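Local atomic coordinates of periphilin-1 (Homo sapiens, PDB entry 6SWG), a protein that acts as a subunit of the HUSH complex, which represses transposable elements and other foreign genes, and probably helps assemble that complex through its helical C-terminal domain. Residues 42-46 and 71-75. Sequence-based numbering, arbitrary orientation.
Sequences DCETF and NLHEI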
loop_
_atom_site.group_PDB
_atom_site.type_symbol
_atom_site.label_atom_id
_atom_site.label_comp_id
_atom_site.label_asym_id
_atom_site.label_seq_id
_atom_site.Cartn_x
_atom_site.Cartn_y
_atom_site.Cartn_z
ATOM N N ASP B 42 -4.673 -4.250 5.975
ATOM C CA ASP B 42 -3.905 -3.080 6.388
ATOM C C ASP B 42 -2.701 -3.469 7.233
ATOM O O ASP B 42 -1.596 -2.946 7.031
ATOM C CB ASP B 42 -4.788 -2.102 7.137
ATOM C CG ASP B 42 -5.948 -1.565 6.269
ATOM O OD1 ASP B 42 -5.933 -1.644 4.994
ATOM O OD2 ASP B 42 -6.879 -1.042 6.918
ATOM N N CYS B 43 -2.866 -4.423 8.152
ATOM C CA CYS B 43 -1.722 -4.793 8.970
ATOM C C CYS B 43 -0.612 -5.368 8.082
ATOM O O CYS B 43 0.556 -4.952 8.169
ATOM C CB CYS B 43 -2.137 -5.783 10.066
ATOM S SG CYS B 43 -3.170 -5.039 11.410
ATOM N N GLU B 44 -0.958 -6.309 7.197
ATOM C CA GLU B 44 0.063 -6.908 6.343
ATOM C C GLU B 44 0.716 -5.857 5.441
ATOM O O GLU B 44 1.940 -5.848 5.277
ATOM C CB GLU B 44 -0.531 -8.071 5.553
ATOM C CG GLU B 44 -0.742 -9.314 6.442
ATOM C CD GLU B 44 -1.633 -10.398 5.826
ATOM O OE1 GLU B 44 -2.327 -10.116 4.834
ATOM O OE2 GLU B 44 -1.659 -11.543 6.342
ATOM N N THR B 45 -0.046 -4.900 4.926
ATOM C CA THR B 45 0.583 -3.869 4.113
ATOM C C THR B 45 1.540 -2.997 4.945
ATOM O O THR B 45 2.696 -2.791 4.558
ATOM C CB THR B 45 -0.507 -3.050 3.439
ATOM O OG1 THR B 45 -1.131 -3.862 2.435
ATOM C CG2 THR B 45 0.074 -1.768 2.812
ATOM N N PHE B 46 1.077 -2.479 6.094
ATOM C CA PHE B 46 1.970 -1.731 6.977
ATOM C C PHE B 46 3.235 -2.518 7.279
ATOM O O PHE B 46 4.341 -1.961 7.290
ATOM C CB PHE B 46 1.274 -1.377 8.308
ATOM C CG PHE B 46 0.844 0.044 8.380
ATOM C CD1 PHE B 46 1.681 1.016 8.933
ATOM C CD2 PHE B 46 -0.379 0.432 7.850
ATOM C CE1 PHE B 46 1.296 2.341 8.955
ATOM C CE2 PHE B 46 -0.765 1.766 7.868
ATOM C CZ PHE B 46 0.076 2.720 8.411
ATOM N N ASN B 71 0.052 3.209 14.771
ATOM C CA ASN B 71 -0.910 3.131 13.676
ATOM C C ASN B 71 -1.791 1.887 13.800
ATOM O O ASN B 71 -3.023 1.976 13.737
ATOM C CB ASN B 71 -0.148 3.170 12.338
ATOM C CG ASN B 71 0.267 4.595 11.950
ATOM O OD1 ASN B 71 -0.584 5.399 11.617
ATOM N ND2 ASN B 71 1.548 4.911 12.019
ATOM N N LEU B 72 -1.192 0.728 14.074
ATOM C CA LEU B 72 -2.019 -0.472 14.010
ATOM C C LEU B 72 -3.024 -0.455 15.149
ATOM O O LEU B 72 -4.158 -0.951 15.002
ATOM C CB LEU B 72 -1.149 -1.733 14.033
ATOM C CG LEU B 72 -0.309 -1.890 12.740
ATOM C CD1 LEU B 72 0.290 -3.300 12.759
ATOM C CD2 LEU B 72 -1.031 -1.636 11.426
ATOM N N HIS B 73 -2.652 0.209 16.248
ATOM C CA HIS B 73 -3.568 0.347 17.371
ATOM C C HIS B 73 -4.723 1.278 17.032
ATOM O O HIS B 73 -5.903 0.916 17.214
ATOM C CB HIS B 73 -2.806 0.867 18.560
ATOM C CG HIS B 73 -3.661 1.144 19.735
ATOM N ND1 HIS B 73 -4.196 0.143 20.520
ATOM C CD2 HIS B 73 -4.079 2.314 20.279
ATOM C CE1 HIS B 73 -4.886 0.684 21.513
ATOM N NE2 HIS B 73 -4.825 2.001 21.395
ATOM N N GLU B 74 -4.414 2.446 16.455
ATOM C CA GLU B 74 -5.464 3.414 16.183
ATOM C C GLU B 74 -6.442 2.854 15.163
ATOM O O GLU B 74 -7.663 2.901 15.347
ATOM C CB GLU B 74 -4.858 4.716 15.689
ATOM C CG GLU B 74 -5.873 5.770 15.350
ATOM C CD GLU B 74 -5.241 7.049 14.861
ATOM O OE1 GLU B 74 -4.009 7.083 14.687
ATOM O OE2 GLU B 74 -5.969 8.045 14.699
ATOM N N ILE B 75 -5.915 2.279 14.090
ATOM C CA ILE B 75 -6.759 1.627 13.098
ATOM C C ILE B 75 -7.572 0.517 13.750
ATOM O O ILE B 75 -8.773 0.356 13.471
ATOM C CB ILE B 75 -5.873 1.099 11.950
ATOM C CG1 ILE B 75 -5.178 2.229 11.165
ATOM C CG2 ILE B 75 -6.707 0.341 10.947
ATOM C CD1 ILE B 75 -3.952 1.749 10.402
#
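Phe46, on helix 23-56, reaches across to Asn71, Leu72 and Ile75 of helix 61-93, joining the two arms of a nearly antiparallel helical hairpin (165° between the local axes, 10.9 Å apart).

The apolar contacts come first. Leu72 CD2 lies 3.9 Å from Phe46 CB and also borders the ring root, the two side chains running past each other in opposite directions. With its CG anti to the carbonyl carbon (chi1 -68°), Leu72 puts its forked end between Phe46 and Cys43, whose SG is 4.0 Å from Leu72 CD2; a compact, weakly polar thiol suits this buried spot. Phe46 CE2 meets the Ile75 CD1 methyl at 4.1 Å. A phenyl ring is broad enough to touch all three partners, and an alanine here, keeping only CB against Leu72, would probably open a gap beside Ile75 CD1 and leave Asn71 CB without the ring it packs against.

Asn71 is used differently. It offers Phe46 its aliphatic root, CB being 3.8 Å from Phe46 CE1, while the amide plane is tilted 31° from the ring. Its ND2 instead bonds to the carbonyl of Ala67, one turn earlier in its own helix, and to that of Met52 of the second periphilin subunit.

Cohesion between these two segments therefore rests on side-chain burial, whereas the amide of Asn71 bonds within its own helix and to the second subunit.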